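Local coordinates for protein Aac(6')-ib (Escherichia coli, PDB 2BUE) that probably transfers the acetyl group of acetyl-CoA to the 6'-amino group of aminoglycoside antibiotics, making its host resistant to them, at residues 30-33 / 34-37; 38-41 / 42-46; 58-61 / 62-65; 163-166 / 167-170; 189-192 / 193-196. The protein carries 2 engineered substitutions. All coordinates share one frame; numbering follows the deposited sequence. Where two conformers were deposited one is given.

From the N terminus, interaction 1 is the turn carrying strand 26-30 into helix 36-43, and interaction 2 continues down that helix to its end; Met31 SD and Leu39 CD2 pack between them. Interaction 3, the capped start of helix 61-68, lies against this helix through Leu36, Tyr40 and Leu43. Far along the chain, interaction 4 is the helix beside coenzyme A, its centre about 27 Å from that of interaction 1 and across the chain's centre. Interaction 5 turns strand 183-191 into helix 192-197, touching interaction 4 at Ala170. Each contact is local, within a turn or two of chain, so they run in series, with no nesting or crossing.

Interaction 1 of 5, residues 30-33 / 34-37; sequences LMTE and HDLA
Between Thr32 and Asp35 the backbone coils into a short 3-10 turn, with Asp35 N bonded to Thr32 O at 2.9 Å and a weak bond from Leu36 N to Glu33 O following it. The carboxylate of Asp35 answers in the reverse direction: its OD2 takes the N-H of Thr32 at 2.9 Å, almost straight (175°), on the anti side of the oxygen. An aspartate suits this place because its short arm reaches back three residues, and the same OD2 forms a salt bridge with Arg29, which probably favours the ionised form. OD1, the other oxygen, accepts a hydrogen bond from a water that also lies 2.9 Å from Thr32 OG1, so Thr32 and Asp35 are joined directly through the backbone N-H and again, through water, by way of the hydroxyl. The hydroxyl further accepts a weak bond from His34 N, which it can reach because chi1 of Thr32 (76°) sets OG1 between the backbone N and the carbonyl carbon. Glu33 and His34 point outward side by side, and the CG methylene of Glu33 sits over the centre of the imidazole face, 4.1 Å from the ring centroid, as a CH-pi contact. On the inner side Met31 slides past Asp35 with its CG 3.5 Å from OD2; its bent end then brings CE to 3.8 Å from Leu36 CD2, two flexible apolar chains meeting at about a right angle. Met31 also packs on Pro80 and Ile82 of strand 78-85. Here the turn, closed by Asp35, joins strand 26-30 to helix 36-43 at the start of the GNAT acetyltransferase fold.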
# COMPACT_ATOMS: atom_id res chain seq x y z
N LEU A 30 3.69 10.65 -7.50
CA LEU A 30 3.76 11.11 -6.11
C LEU A 30 2.50 11.88 -5.78
O LEU A 30 2.00 12.67 -6.59
CB LEU A 30 4.98 12.01 -5.84
CG LEU A 30 6.37 11.40 -5.81
CD1 LEU A 30 7.41 12.53 -5.63
CD2 LEU A 30 6.55 10.34 -4.68
N MET A 31 1.98 11.66 -4.57
CA MET A 31 0.93 12.52 -4.05
C MET A 31 1.53 13.85 -3.61
O MET A 31 2.66 13.90 -3.13
CB MET A 31 0.27 11.83 -2.85
CG MET A 31 -1.06 12.48 -2.46
SD MET A 31 -1.85 11.75 -1.04
CE MET A 31 -0.89 12.37 0.31
N THR A 32 0.76 14.92 -3.78
CA THR A 32 1.16 16.25 -3.32
C THR A 32 0.15 16.78 -2.31
O THR A 32 -0.96 16.24 -2.18
CB THR A 32 1.26 17.24 -4.51
OG1 THR A 32 -0.06 17.64 -4.91
CG2 THR A 32 2.00 16.62 -5.73
N GLU A 33 0.52 17.86 -1.63
CA GLU A 33 -0.43 18.57 -0.75
C GLU A 33 -1.76 18.94 -1.44
O GLU A 33 -2.80 19.04 -0.77
CB GLU A 33 0.20 19.82 -0.12
CG GLU A 33 0.56 20.89 -1.13
CD GLU A 33 1.26 22.09 -0.51
OE1 GLU A 33 1.06 22.37 0.70
OE2 GLU A 33 2.01 22.76 -1.26
N HIS A 34 -1.74 19.14 -2.76
CA HIS A 34 -2.96 19.45 -3.53
C HIS A 34 -3.96 18.31 -3.64
O HIS A 34 -5.11 18.53 -4.03
CB HIS A 34 -2.59 19.97 -4.91
CG HIS A 34 -1.62 21.10 -4.85
ND1 HIS A 34 -1.99 22.35 -4.41
CD2 HIS A 34 -0.29 21.16 -5.09
CE1 HIS A 34 -0.93 23.15 -4.42
NE2 HIS A 34 0.11 22.45 -4.83
N ASP A 35 -3.52 17.09 -3.29
CA ASP A 35 -4.37 15.91 -3.33
C ASP A 35 -5.09 15.63 -2.00
O ASP A 35 -5.90 14.70 -1.92
CB ASP A 35 -3.52 14.67 -3.69
CG ASP A 35 -2.91 14.77 -5.09
OD1 ASP A 35 -3.64 15.12 -6.05
OD2 ASP A 35 -1.69 14.50 -5.21
N LEU A 36 -4.78 16.40 -0.96
CA LEU A 36 -5.22 16.05 0.39
C LEU A 36 -6.74 16.15 0.55
O LEU A 36 -7.35 15.29 1.19
CB LEU A 36 -4.50 16.86 1.46
CG LEU A 36 -2.99 16.58 1.56
CD1 LEU A 36 -2.34 17.65 2.39
CD2 LEU A 36 -2.70 15.20 2.17
N ALA A 37 -7.34 17.16 -0.06
CA ALA A 37 -8.82 17.28 -0.00
C ALA A 37 -9.51 16.07 -0.62
O ALA A 37 -10.47 15.51 -0.03
CB ALA A 37 -9.29 18.57 -0.71
O HOH W 1 -1.55 16.96 -7.34
O HOH W 2 -5.69 19.54 -0.87

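Interaction 2 of 5, residues 38-41 / 42-46; sequences MLYE and WLNRS
Arg45 NH2 comes down on Glu41 OE2 from above the carboxylate plane, 75° out of it, so that this 3.1 Å salt bridge joins two flat groups turned almost perpendicular. OE2 itself nevertheless lies close to the guanidinium plane, and a water bridges the same OE2 to Arg45 NE. One face of the guanidinium lies over Trp42 CD1, while NH1 bonds to the carbonyl of Ala122; a long, many-handed arginine suits these demands. These contacts lie at the C-terminal end of helix 36-43 in the GNAT fold, where regular bonding gives out: Leu43 N still reaches Leu39 O, but Asn44 N bonds to Glu41 O and only weakly to Tyr40 O. The asparagine side chain makes up for this, ND2 giving Tyr40 O a 3.0 Å bond with the acceptor near the amide plane, and giving another to Pro59 O. On the buried side Met38, with CG anti to its N (chi1 177°), runs alongside the Trp42 indole. Its CG lies over the five-membered ring, and SD makes an oblique Met-aromatic contact, 3.5 Å from CZ2. Leu39 CG meets Leu43 CD1 at 3.9 Å, one turn along, and both leucines pack on Tyr68.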
# COMPACT_ATOMS: atom_id res chain seq x y z
N MET A 38 -8.99 15.66 -1.78
CA MET A 38 -9.46 14.46 -2.48
C MET A 38 -9.26 13.20 -1.64
O MET A 38 -10.19 12.38 -1.48
CB MET A 38 -8.75 14.32 -3.83
CG MET A 38 -9.14 13.06 -4.60
SD MET A 38 -8.25 12.95 -6.17
CE MET A 38 -6.57 12.65 -5.66
N LEU A 39 -8.08 13.04 -1.06
CA LEU A 39 -7.81 11.89 -0.18
C LEU A 39 -8.79 11.85 1.03
O LEU A 39 -9.32 10.79 1.39
CB LEU A 39 -6.34 11.89 0.26
CG LEU A 39 -5.95 10.72 1.16
CD1 LEU A 39 -6.11 9.39 0.39
CD2 LEU A 39 -4.51 10.96 1.67
N TYR A 40 -9.04 13.02 1.61
CA TYR A 40 -10.02 13.14 2.70
C TYR A 40 -11.40 12.61 2.26
O TYR A 40 -12.01 11.78 2.96
CB TYR A 40 -10.09 14.61 3.17
CG TYR A 40 -11.36 14.95 3.92
CD1 TYR A 40 -11.61 14.42 5.20
CD2 TYR A 40 -12.32 15.77 3.33
CE1 TYR A 40 -12.81 14.74 5.87
CE2 TYR A 40 -13.50 16.11 4.01
CZ TYR A 40 -13.73 15.59 5.26
OH TYR A 40 -14.89 15.90 5.93
N GLU A 41 -11.87 13.07 1.11
CA GLU A 41 -13.12 12.55 0.57
C GLU A 41 -13.08 11.01 0.46
O GLU A 41 -13.98 10.33 0.97
CB GLU A 41 -13.46 13.20 -0.78
CG GLU A 41 -14.74 12.61 -1.34
CD GLU A 41 -15.23 13.27 -2.62
OE1 GLU A 41 -14.56 14.19 -3.14
OE2 GLU A 41 -16.30 12.81 -3.10
N TRP A 42 -12.02 10.49 -0.17
CA TRP A 42 -11.85 9.03 -0.31
C TRP A 42 -11.88 8.27 1.01
O TRP A 42 -12.56 7.23 1.12
CB TRP A 42 -10.53 8.73 -1.03
CG TRP A 42 -10.49 9.14 -2.47
CD1 TRP A 42 -11.52 9.64 -3.22
CD2 TRP A 42 -9.35 9.06 -3.32
NE1 TRP A 42 -11.08 9.88 -4.52
CE2 TRP A 42 -9.75 9.53 -4.60
CE3 TRP A 42 -8.02 8.63 -3.13
CZ2 TRP A 42 -8.86 9.57 -5.70
CZ3 TRP A 42 -7.13 8.67 -4.22
CH2 TRP A 42 -7.57 9.13 -5.50
N LEU A 43 -11.14 8.76 2.00
CA LEU A 43 -11.00 8.06 3.28
C LEU A 43 -12.31 8.00 4.08
O LEU A 43 -12.40 7.28 5.07
CB LEU A 43 -9.85 8.65 4.12
CG LEU A 43 -8.45 8.43 3.53
CD1 LEU A 43 -7.46 9.19 4.39
CD2 LEU A 43 -8.10 6.92 3.50
N ASN A 44 -13.29 8.77 3.64
CA ASN A 44 -14.62 8.74 4.25
C ASN A 44 -15.69 8.03 3.42
O ASN A 44 -16.90 8.07 3.76
CB ASN A 44 -15.03 10.18 4.61
CG ASN A 44 -14.31 10.68 5.85
OD1 ASN A 44 -14.69 10.35 6.98
ND2 ASN A 44 -13.26 11.47 5.65
N ARG A 45 -15.27 7.38 2.34
CA ARG A 45 -16.20 6.53 1.58
C ARG A 45 -16.36 5.20 2.30
O ARG A 45 -15.38 4.63 2.80
CB ARG A 45 -15.73 6.36 0.14
CG ARG A 45 -15.70 7.70 -0.61
CD ARG A 45 -15.33 7.53 -2.04
NE ARG A 45 -15.51 8.81 -2.74
CZ ARG A 45 -15.05 9.06 -3.96
NH1 ARG A 45 -14.39 8.14 -4.65
NH2 ARG A 45 -15.27 10.26 -4.49
N SER A 46 -17.60 4.70 2.37
CA SER A 46 -17.88 3.51 3.18
C SER A 46 -17.02 2.28 2.83
O SER A 46 -16.59 1.56 3.73
CB SER A 46 -19.37 3.16 3.13
OG SER A 46 -19.78 2.91 1.80
O HOH W 3 -17.44 10.77 -1.72

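Interaction 3 of 5, residues 58-61 / 62-65; sequences RPTL and ADVQ
Thr60 and Asp63 face each other in a capping box at the start of helix 61-68, each side chain serving the other's backbone. The hydroxyl of Thr60, the N-cap residue, accepts from Asp63 N at 2.9 Å along a nearly straight line (164°). In return Asp63 OD2 takes Thr60 N at 3.1 Å, the N-H arriving from above the carboxylate plane. Both groups owe their positions to the first torsion: at chi1 64° the threonine OG1 is swung over the opening of the first turn, whereas the aspartate CG stays beside its own backbone N and so reaches back over the same opening. Threonine suits the cap because it offers a short acceptor to an N-H that no earlier helical carbonyl can reach, and an acid at the third helical position should be favoured electrostatically by the helix N terminus. Regular bonding starts here, with Val64 N bonded to Thr60 O and Gln65 N to Leu61 O at 2.8 Å. One turn on, Leu61 and Gln65 slant across each other, the leucine CG resting 3.7 Å from Gln65 NE2. Leu61 also packs on Tyr40 of helix 36-43, against which this helix lies. Facing the interior, Pro59 and Val64 form the hydrophobic staple that often accompanies a capping box, linking the residue before the N-cap to the fourth of the helix. Proline, rigid and apolar, holds its ring toward the valine, and both pack on Leu43. Their meeting is tight: Pro59 CG is only 3.5 Å from Val64 CG2.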
# COMPACT_ATOMS: atom_id res chain seq x y z
N ARG A 58 -12.57 7.29 9.40
CA ARG A 58 -13.33 8.53 9.20
C ARG A 58 -12.61 9.77 9.73
O ARG A 58 -13.15 10.51 10.57
CB ARG A 58 -14.74 8.41 9.77
CG ARG A 58 -15.55 7.37 9.03
CD ARG A 58 -17.03 7.48 9.32
NE ARG A 58 -17.80 6.61 8.42
CZ ARG A 58 -18.05 6.87 7.14
NH1 ARG A 58 -18.75 6.00 6.42
NH2 ARG A 58 -17.58 7.98 6.58
N PRO A 59 -11.40 10.03 9.20
CA PRO A 59 -10.63 11.19 9.63
C PRO A 59 -11.29 12.48 9.18
O PRO A 59 -11.94 12.52 8.12
CB PRO A 59 -9.31 11.02 8.88
CG PRO A 59 -9.72 10.32 7.62
CD PRO A 59 -10.75 9.32 8.08
N THR A 60 -11.11 13.53 9.97
CA THR A 60 -11.56 14.87 9.56
C THR A 60 -10.60 15.38 8.48
O THR A 60 -9.52 14.81 8.26
CB THR A 60 -11.50 15.86 10.74
OG1 THR A 60 -10.12 16.02 11.13
CG2 THR A 60 -12.37 15.40 11.91
N LEU A 61 -10.98 16.47 7.82
CA LEU A 61 -10.09 17.09 6.85
C LEU A 61 -8.76 17.47 7.52
O LEU A 61 -7.68 17.21 6.96
CB LEU A 61 -10.77 18.33 6.22
CG LEU A 61 -9.89 19.14 5.26
CD1 LEU A 61 -9.40 18.29 4.06
CD2 LEU A 61 -10.65 20.37 4.79
N ALA A 62 -8.84 18.08 8.71
CA ALA A 62 -7.62 18.45 9.46
C ALA A 62 -6.75 17.23 9.75
O ALA A 62 -5.51 17.30 9.63
CB ALA A 62 -7.98 19.15 10.78
N ASP A 63 -7.37 16.13 10.17
CA ASP A 63 -6.64 14.86 10.40
C ASP A 63 -5.85 14.47 9.16
O ASP A 63 -4.64 14.17 9.23
CB ASP A 63 -7.60 13.71 10.72
CG ASP A 63 -8.20 13.80 12.12
OD1 ASP A 63 -7.66 14.55 12.97
OD2 ASP A 63 -9.21 13.10 12.34
N VAL A 64 -6.52 14.50 8.01
CA VAL A 64 -5.87 14.05 6.77
C VAL A 64 -4.76 15.04 6.39
O VAL A 64 -3.67 14.63 5.96
CB VAL A 64 -6.87 13.86 5.61
CG1 VAL A 64 -6.14 13.53 4.29
CG2 VAL A 64 -7.87 12.75 5.93
N GLN A 65 -5.03 16.33 6.54
CA GLN A 65 -4.01 17.34 6.29
C GLN A 65 -2.77 17.20 7.17
O GLN A 65 -1.65 17.40 6.69
CB GLN A 65 -4.59 18.75 6.40
CG GLN A 65 -5.58 19.06 5.27
CD GLN A 65 -6.39 20.32 5.55
OE1 GLN A 65 -6.65 20.67 6.71
NE2 GLN A 65 -6.80 21.00 4.48

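Interaction 4 of 5, residues 163-166 / 167-170; sequences AIRC and YEKA. With COA (coenzyme A), chain B.
From Ala163 to Lys169 the backbone winds as one regular alpha-helix, Tyr167 N, Glu168 N and Lys169 N bonding to the carbonyls of Ala163, Ile164 and Arg165; Ala170 is the first residue to leave helical angles, its N still bonded to Cys166 O. This is helix 161-169 of the GNAT fold, one side of which lies along coenzyme A. Arg165 leaves the backbone with CG anti to N (chi1 -179°) and bends at chi2, which brings its guanidinium round between an acid and a phosphate. NH1 forms a 3.0 Å salt bridge with Glu168 OE1, the two planes steeply inclined at 78°, and NE points at COA O7A of the 3'-phosphate along a nearly straight bond of 3.2 Å. Glu168 is thus placed to steady the arginine, while its OE2 forms a salt bridge with Arg174. Lys169 CG lies 3.6 Å from Arg165 CZ, over one face of the guanidinium, and the lysine chain crosses the arginine at about a right angle. Its long arm then bends at chi3 and carries NZ to the same phosphate. Two positive residues a turn apart on the helix are thus a fitting receptor for this charged group. Small Ala163 and Cys166 leave room for the pantetheine arm, with Cys166 SG 3.8 Å from COA CCP. Tyr167 faces the core, its hydroxyl bonded to Gln119 and its ring edge toward the thiol sulfur S1P. Of the bonds these two segments make to the cofactor, the shortest is Lys169 NZ to COA O8A, 2.7 Å.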
# COMPACT_ATOMS: atom_id res chain seq x y z
N ALA A 163 -8.44 -8.39 -0.20
CA ALA A 163 -7.07 -7.78 -0.27
C ALA A 163 -6.02 -8.89 -0.36
O ALA A 163 -5.08 -8.82 -1.15
CB ALA A 163 -6.82 -6.91 0.93
N ILE A 164 -6.18 -9.93 0.46
CA ILE A 164 -5.23 -11.07 0.45
C ILE A 164 -5.14 -11.72 -0.94
O ILE A 164 -4.03 -11.95 -1.47
CB ILE A 164 -5.57 -12.12 1.55
CG1 ILE A 164 -5.40 -11.51 2.96
CG2 ILE A 164 -4.72 -13.38 1.40
CD1 ILE A 164 -6.14 -12.28 4.06
N ARG A 165 -6.29 -11.99 -1.56
CA ARG A 165 -6.32 -12.55 -2.90
C ARG A 165 -5.69 -11.62 -3.94
O ARG A 165 -4.93 -12.07 -4.79
CB ARG A 165 -7.74 -12.95 -3.31
CG ARG A 165 -7.81 -13.56 -4.70
CD ARG A 165 -7.32 -15.02 -4.73
NE ARG A 165 -6.95 -15.44 -6.08
CZ ARG A 165 -5.75 -15.92 -6.42
NH1 ARG A 165 -4.80 -16.06 -5.49
NH2 ARG A 165 -5.49 -16.28 -7.67
N CYS A 166 -6.01 -10.33 -3.86
CA CYS A 166 -5.40 -9.35 -4.78
C CYS A 166 -3.86 -9.43 -4.68
O CYS A 166 -3.16 -9.52 -5.70
CB CYS A 166 -5.89 -7.95 -4.43
SG CYS A 166 -5.01 -6.62 -5.28
N TYR A 167 -3.35 -9.43 -3.44
CA TYR A 167 -1.91 -9.49 -3.24
C TYR A 167 -1.29 -10.77 -3.81
O TYR A 167 -0.23 -10.73 -4.44
CB TYR A 167 -1.55 -9.33 -1.76
CG TYR A 167 -1.66 -7.90 -1.25
CD1 TYR A 167 -0.96 -6.86 -1.90
CD2 TYR A 167 -2.38 -7.61 -0.07
CE1 TYR A 167 -1.00 -5.53 -1.43
CE2 TYR A 167 -2.46 -6.28 0.40
CZ TYR A 167 -1.76 -5.24 -0.30
OH TYR A 167 -1.76 -3.90 0.10
N GLU A 168 -1.97 -11.90 -3.60
CA GLU A 168 -1.53 -13.18 -4.20
C GLU A 168 -1.48 -13.09 -5.72
O GLU A 168 -0.49 -13.53 -6.33
CB GLU A 168 -2.45 -14.31 -3.75
CG GLU A 168 -2.26 -14.70 -2.29
CD GLU A 168 -3.07 -15.92 -1.92
OE1 GLU A 168 -4.16 -16.10 -2.53
OE2 GLU A 168 -2.63 -16.68 -1.03
N LYS A 169 -2.52 -12.53 -6.33
CA LYS A 169 -2.57 -12.36 -7.79
C LYS A 169 -1.41 -11.48 -8.30
O LYS A 169 -0.89 -11.68 -9.40
CB LYS A 169 -3.91 -11.79 -8.23
CG LYS A 169 -5.06 -12.76 -8.05
CD LYS A 169 -6.21 -12.44 -8.96
CE LYS A 169 -6.87 -11.19 -8.55
NZ LYS A 169 -7.75 -10.65 -9.64
N ALA A 170 -1.00 -10.53 -7.46
CA ALA A 170 0.13 -9.66 -7.79
C ALA A 170 1.52 -10.22 -7.42
O ALA A 170 2.53 -9.49 -7.51
CB ALA A 170 -0.06 -8.29 -7.15
N1A COA B . -13.73 -12.20 -0.43
C2A COA B . -12.75 -12.98 -0.89
N3A COA B . -12.26 -12.82 -2.10
C4A COA B . -12.75 -11.86 -2.91
C5A COA B . -13.77 -11.04 -2.48
C6A COA B . -14.27 -11.22 -1.20
N6A COA B . -15.25 -10.43 -0.75
N7A COA B . -14.07 -10.19 -3.46
C8A COA B . -13.27 -10.47 -4.48
N9A COA B . -12.47 -11.49 -4.15
C1B COA B . -11.43 -12.09 -4.98
C2B COA B . -11.79 -11.74 -6.41
O2B COA B . -12.55 -12.82 -6.96
C3B COA B . -10.41 -11.59 -7.04
O3B COA B . -9.83 -12.89 -7.23
P3B COA B . -10.03 -13.69 -8.60
O7A COA B . -9.01 -14.94 -8.48
O8A COA B . -9.46 -12.74 -9.77
O9A COA B . -11.44 -14.10 -8.81
C4B COA B . -9.61 -10.91 -5.92
O4B COA B . -10.25 -11.28 -4.67
C5B COA B . -9.40 -9.39 -5.95
O5B COA B . -8.58 -8.97 -7.05
P1A COA B . -8.90 -7.52 -7.73
O1A COA B . -7.69 -7.04 -8.49
O2A COA B . -10.21 -7.49 -8.43
O3A COA B . -9.02 -6.65 -6.40
P2A COA B . -9.56 -5.11 -6.38
O4A COA B . -9.42 -4.53 -7.73
O5A COA B . -10.87 -5.03 -5.65
O6A COA B . -8.43 -4.46 -5.42
CBP COA B . -8.22 -3.76 -3.10
CCP COA B . -8.19 -4.96 -4.07
CDP COA B . -8.00 -4.30 -1.67
CEP COA B . -7.07 -2.78 -3.49
CAP COA B . -9.60 -3.04 -3.21
OAP COA B . -10.68 -4.00 -3.15
C9P COA B . -9.79 -1.92 -2.16
O9P COA B . -9.17 -0.86 -2.27
N8P COA B . -10.66 -2.20 -1.16
C7P COA B . -10.96 -1.25 -0.06
C6P COA B . -9.67 -0.84 0.70
C5P COA B . -8.77 -2.04 1.10
O5P COA B . -9.25 -3.11 1.48
N4P COA B . -7.45 -1.81 1.03
C3P COA B . -6.48 -2.88 1.36
C2P COA B . -6.12 -2.93 2.84
S1P COA B . -4.79 -4.17 3.20

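Interaction 5 of 5, residues 189-192 / 193-196; sequences VQTR and QAFE
Arg192 O receives Glu196 N at 2.9 Å, a regular helical bond of nearly straight geometry (166°) in the first turns of helix 192-197. Just before it, Thr191 is the N-cap. Its OG1 takes the N-H of Ala194 at 3.0 Å, and its carbonyl takes Phe195 N at 3.1 Å, so one residue serves two amides at the helix start. The hydroxyl can do so because chi1 of Thr191 (64°) turns OG1 over the first turn, with the small methyl CB of Ala194 3.4 Å from OG1. Threonine is doubly apt here, its branched carbon suiting the end of strand 183-191 and its oxygen the cap. Phe195 packs on Val140 and meets the ring of Phe144, with a cation-pi contact to Arg199. Glu196 leans over Arg192, yet OE2 rests on the aliphatic part, 3.4 Å from Arg192 CG, while Arg192 NE stays 4.9 Å away. The guanidinium has other work: bent at chi3, it gives NH1 to Phe144 O and NH2 to Val149 O, tying this strand-to-helix turn to the end of helix 131-144 and the loop beyond. The chemistry implies that backbone carbonyls hold the two terminal nitrogens NH1 and NH2 of the arginine, one of them at a helix C terminus that would welcome positive charge, and that Glu196 acts on it at most through a longer-range attraction.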
# COMPACT_ATOMS: atom_id res chain seq x y z
N VAL A 189 4.83 -11.57 1.45
CA VAL A 189 6.06 -11.04 0.85
C VAL A 189 6.23 -11.44 -0.61
O VAL A 189 5.67 -12.45 -1.09
CB VAL A 189 7.35 -11.45 1.66
CG1 VAL A 189 7.26 -11.06 3.14
CG2 VAL A 189 7.69 -12.93 1.48
N GLN A 190 7.02 -10.63 -1.32
CA GLN A 190 7.47 -10.92 -2.67
C GLN A 190 8.95 -10.51 -2.74
O GLN A 190 9.26 -9.34 -2.55
CB GLN A 190 6.65 -10.11 -3.67
CG GLN A 190 6.94 -10.48 -5.10
CD GLN A 190 6.01 -9.84 -6.11
OE1 GLN A 190 4.97 -9.20 -5.77
NE2 GLN A 190 6.34 -10.03 -7.37
N THR A 191 9.85 -11.46 -2.95
CA THR A 191 11.29 -11.16 -2.99
C THR A 191 11.71 -10.68 -4.38
O THR A 191 11.04 -10.96 -5.37
CB THR A 191 12.15 -12.41 -2.66
OG1 THR A 191 11.94 -13.40 -3.69
CG2 THR A 191 11.78 -12.98 -1.26
N ARG A 192 12.86 -10.02 -4.46
CA ARG A 192 13.37 -9.59 -5.74
C ARG A 192 13.61 -10.81 -6.62
O ARG A 192 13.31 -10.76 -7.79
CB ARG A 192 14.66 -8.78 -5.59
CG ARG A 192 15.21 -8.35 -6.96
CD ARG A 192 16.47 -7.51 -6.81
NE ARG A 192 16.18 -6.18 -6.27
CZ ARG A 192 15.74 -5.14 -6.98
NH1 ARG A 192 15.49 -5.27 -8.29
NH2 ARG A 192 15.49 -3.97 -6.37
N GLN A 193 14.14 -11.90 -6.05
CA GLN A 193 14.42 -13.12 -6.84
C GLN A 193 13.14 -13.67 -7.47
O GLN A 193 13.13 -14.05 -8.65
CB GLN A 193 15.11 -14.19 -6.00
CG GLN A 193 15.59 -15.41 -6.85
CD GLN A 193 16.36 -16.46 -6.05
OE1 GLN A 193 15.88 -16.98 -5.03
NE2 GLN A 193 17.57 -16.80 -6.52
N ALA A 194 12.04 -13.67 -6.70
CA ALA A 194 10.74 -14.10 -7.24
C ALA A 194 10.27 -13.23 -8.38
O ALA A 194 9.79 -13.74 -9.40
CB ALA A 194 9.67 -14.14 -6.11
N PHE A 195 10.42 -11.91 -8.22
CA PHE A 195 10.02 -10.93 -9.23
C PHE A 195 10.81 -11.18 -10.53
O PHE A 195 10.24 -11.16 -11.63
CB PHE A 195 10.26 -9.51 -8.70
CG PHE A 195 9.91 -8.44 -9.66
CD1 PHE A 195 8.59 -8.04 -9.84
CD2 PHE A 195 10.92 -7.80 -10.42
CE1 PHE A 195 8.25 -7.01 -10.74
CE2 PHE A 195 10.61 -6.78 -11.31
CZ PHE A 195 9.28 -6.39 -11.49
N GLU A 196 12.12 -11.38 -10.40
CA GLU A 196 13.00 -11.69 -11.54
C GLU A 196 12.55 -12.95 -12.27
O GLU A 196 12.36 -12.94 -13.49
CB GLU A 196 14.45 -11.86 -11.07
CG GLU A 196 15.12 -10.56 -10.60
CD GLU A 196 16.42 -10.81 -9.86
OE1 GLU A 196 16.80 -11.98 -9.64
OE2 GLU A 196 17.07 -9.83 -9.46